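Local coordinates for universal stress protein (Pseudomonas aeruginosa UCBPP-PA14, PDB 7MQ5) that is of uncharacterised function but, as a putative universal stress protein with a HUP-type fold, probably takes part in the bacterial stress response, at residues A27-G32 and R130-G135. Sequence-based numbering, arbitrary orientation.
Sequences AQLIAG and RPWTGG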
ATOM      1  N   ALA A  27      -8.658   7.254   5.052  1.00 10.27           N
ATOM      2  CA  ALA A  27      -9.896   6.459   4.878  1.00 10.65           C
ATOM      3  C   ALA A  27     -11.060   7.372   4.477  1.00 11.14           C
ATOM      4  O   ALA A  27     -11.855   6.988   3.601  1.00 12.53           O
ATOM      5  CB  ALA A  27     -10.201   5.716   6.152  1.00 10.63           C
ATOM      6  N   GLN A  28     -11.156   8.550   5.106  1.00 11.35           N
ATOM      7  CA  GLN A  28     -12.251   9.502   4.771  1.00 13.16           C
ATOM      8  C   GLN A  28     -12.095   9.990   3.327  1.00 12.99           C
ATOM      9  O   GLN A  28     -13.103  10.145   2.629  1.00 14.17           O
ATOM     10  CB  GLN A  28     -12.257  10.691   5.729  1.00 14.89           C
ATOM     11  CG  GLN A  28     -12.789  10.369   7.110  1.00 16.10           C
ATOM     12  CD  GLN A  28     -12.573  11.561   8.005  1.00 21.32           C
ATOM     13  OE1 GLN A  28     -11.463  11.824   8.456  1.00 30.23           O
ATOM     14  NE2 GLN A  28     -13.623  12.332   8.206  1.00 25.30           N
ATOM     15  N   LEU A  29     -10.862  10.236   2.894  1.00 12.62           N
ATOM     16  CA  LEU A  29     -10.675  10.729   1.509  1.00 13.75           C
ATOM     17  C   LEU A  29     -11.122   9.646   0.529  1.00 12.88           C
ATOM     18  O   LEU A  29     -11.902   9.941  -0.389  1.00 14.50           O
ATOM     19  CB  LEU A  29      -9.214  11.104   1.281  1.00 13.88           C
ATOM     20  CG  LEU A  29      -8.918  11.699  -0.092  1.00 16.13           C
ATOM     21  CD1 LEU A  29      -9.559  13.064  -0.240  1.00 20.31           C
ATOM     22  CD2 LEU A  29      -7.420  11.795  -0.330  1.00 17.19           C
ATOM     23  N   ILE A  30     -10.652   8.419   0.746  1.00 11.79           N
ATOM     24  CA  ILE A  30     -10.984   7.302  -0.175  1.00 12.54           C
ATOM     25  C   ILE A  30     -12.497   7.052  -0.162  1.00 12.39           C
ATOM     26  O   ILE A  30     -13.116   7.056  -1.236  1.00 13.68           O
ATOM     27  CB  ILE A  30     -10.190   6.047   0.220  1.00 12.81           C
ATOM     28  CG1 ILE A  30      -8.682   6.247   0.049  1.00 12.50           C
ATOM     29  CG2 ILE A  30     -10.691   4.839  -0.552  1.00 13.44           C
ATOM     30  CD1 ILE A  30      -7.851   5.236   0.813  1.00 14.30           C
ATOM     31  N   ALA A  31     -13.068   6.859   1.030  1.00 12.25           N
ATOM     32  CA  ALA A  31     -14.496   6.471   1.124  1.00 13.03           C
ATOM     33  C   ALA A  31     -15.411   7.628   0.707  1.00 13.83           C
ATOM     34  O   ALA A  31     -16.561   7.358   0.318  1.00 15.86           O
ATOM     35  CB  ALA A  31     -14.807   5.974   2.514  1.00 12.72           C
ATOM     36  N   GLY A  32     -14.917   8.865   0.771  1.00 14.30           N
ATOM     37  CA  GLY A  32     -15.732  10.010   0.331  1.00 16.21           C
ATOM     38  C   GLY A  32     -16.045   9.908  -1.152  1.00 17.57           C
ATOM     39  O   GLY A  32     -17.088  10.442  -1.577  1.00 20.85           O
ATOM     40  N   ARG A 130       1.424  14.838   4.883  1.00 15.58           N
ATOM     41  CA  ARG A 130       1.010  15.667   3.725  1.00 16.23           C
ATOM     42  C   ARG A 130      -0.320  15.161   3.176  1.00 17.60           C
ATOM     43  O   ARG A 130      -0.534  13.957   3.078  1.00 17.89           O
ATOM     44  CB  ARG A 130       2.068  15.612   2.628  1.00 16.61           C
ATOM     45  CG  ARG A 130       3.369  16.316   2.979  1.00 17.97           C
ATOM     46  CD  ARG A 130       4.337  16.112   1.835  1.00 20.20           C
ATOM     47  NE  ARG A 130       4.892  14.762   1.842  1.00 20.81           N
ATOM     48  CZ  ARG A 130       5.192  14.048   0.757  1.00 18.14           C
ATOM     49  NH1 ARG A 130       4.895  14.503  -0.447  1.00 19.82           N
ATOM     50  NH2 ARG A 130       5.724  12.849   0.887  1.00 18.37           N
ATOM     51  N   PRO A 131      -1.247  16.057   2.770  1.00 19.54           N
ATOM     52  CA  PRO A 131      -2.491  15.607   2.154  1.00 19.17           C
ATOM     53  C   PRO A 131      -2.219  14.941   0.795  1.00 18.14           C
ATOM     54  O   PRO A 131      -1.279  15.291   0.116  1.00 18.56           O
ATOM     55  CB  PRO A 131      -3.294  16.906   1.975  1.00 23.12           C
ATOM     56  CG  PRO A 131      -2.243  17.990   1.941  1.00 26.25           C
ATOM     57  CD  PRO A 131      -1.164  17.520   2.893  1.00 23.15           C
ATOM     58  N   TRP A 132      -3.058  13.987   0.419  1.00 15.74           N
ATOM     59  CA  TRP A 132      -2.922  13.387  -0.932  1.00 15.03           C
ATOM     60  C   TRP A 132      -3.378  14.353  -2.025  1.00 15.92           C
ATOM     61  O   TRP A 132      -2.831  14.279  -3.123  1.00 15.55           O
ATOM     62  CB  TRP A 132      -3.782  12.138  -1.023  1.00 14.47           C
ATOM     63  CG  TRP A 132      -3.212  10.941  -0.343  1.00 13.39           C
ATOM     64  CD1 TRP A 132      -2.162  10.880   0.528  1.00 14.12           C
ATOM     65  CD2 TRP A 132      -3.757   9.620  -0.414  1.00 12.75           C
ATOM     66  NE1 TRP A 132      -1.979   9.590   0.946  1.00 14.28           N
ATOM     67  CE2 TRP A 132      -2.959   8.802   0.411  1.00 12.85           C
ATOM     68  CE3 TRP A 132      -4.844   9.051  -1.087  1.00 13.61           C
ATOM     69  CZ2 TRP A 132      -3.200   7.436   0.557  1.00 13.90           C
ATOM     70  CZ3 TRP A 132      -5.074   7.702  -0.950  1.00 15.09           C
ATOM     71  CH2 TRP A 132      -4.269   6.913  -0.132  1.00 15.53           C
ATOM     72  N   THR A 133      -4.402  15.158  -1.733  1.00 15.97           N
ATOM     73  CA  THR A 133      -5.048  15.995  -2.771  1.00 17.84           C
ATOM     74  C   THR A 133      -4.007  16.854  -3.481  1.00 16.40           C
ATOM     75  O   THR A 133      -3.229  17.581  -2.816  1.00 18.97           O
ATOM     76  CB  THR A 133      -6.217  16.784  -2.180  1.00 20.52           C
ATOM     77  OG1 THR A 133      -7.161  15.825  -1.706  1.00 22.43           O
ATOM     78  CG2 THR A 133      -6.886  17.705  -3.175  1.00 22.82           C
ATOM     79  N   GLY A 134      -4.000  16.747  -4.806  1.00 17.21           N
ATOM     80  CA  GLY A 134      -3.090  17.544  -5.639  1.00 17.78           C
ATOM     81  C   GLY A 134      -1.660  17.034  -5.661  1.00 16.34           C
ATOM     82  O   GLY A 134      -0.837  17.682  -6.326  1.00 17.28           O
ATOM     83  N   GLY A 135      -1.358  15.919  -4.998  1.00 15.19           N
ATOM     84  CA  GLY A 135       0.044  15.462  -4.958  1.00 15.58           C
ATOM     85  C   GLY A 135       0.436  14.587  -6.137  1.00 13.63           C
ATOM     86  O   GLY A 135      -0.245  14.608  -7.180  1.00 14.84           O
TER
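Leu-29 and Ile-30 of helix 22-34 pack against Trp-132 in the loop that links strand 123-126 to strand 136-141. The strand order is consistent with a tandem universal stress protein, and this loop joins its two halves. Each half gives five parallel strands to one continuous sheet, and the halves meet antiparallel at strands 123-126 and 270-274. The contact is apolar and has no hydrogen bond across it. The indole presents its six-membered ring to the helix. Leu-29 reaches out with CG anti to the backbone N (chi1 -177°), and its two methyls part. CD2 of Leu-29 lies 3.7 Å from CB of Trp-132 and also close to CE3 of the same residue, meeting the ring obliquely. Further along the ring, Ile-30 meets the far corner. CG1 of Ile-30 is 4.0 Å from CZ3 of Trp-132, and its CD1 is near both CZ3 and CH2. The indole NE1 is used elsewhere, in a hydrogen bond to Asp-270. Ile-164 and Leu-167 of helix 148-167, in the second half, touch Trp-132 and Leu-29 respectively. The chain makes a type II beta turn from Trp-132 to Gly-135, with Gly-134 at positive phi. The exposed Thr-133 sits within this turn, and its OG1 lies 3.9 Å from CD1 of Leu-29.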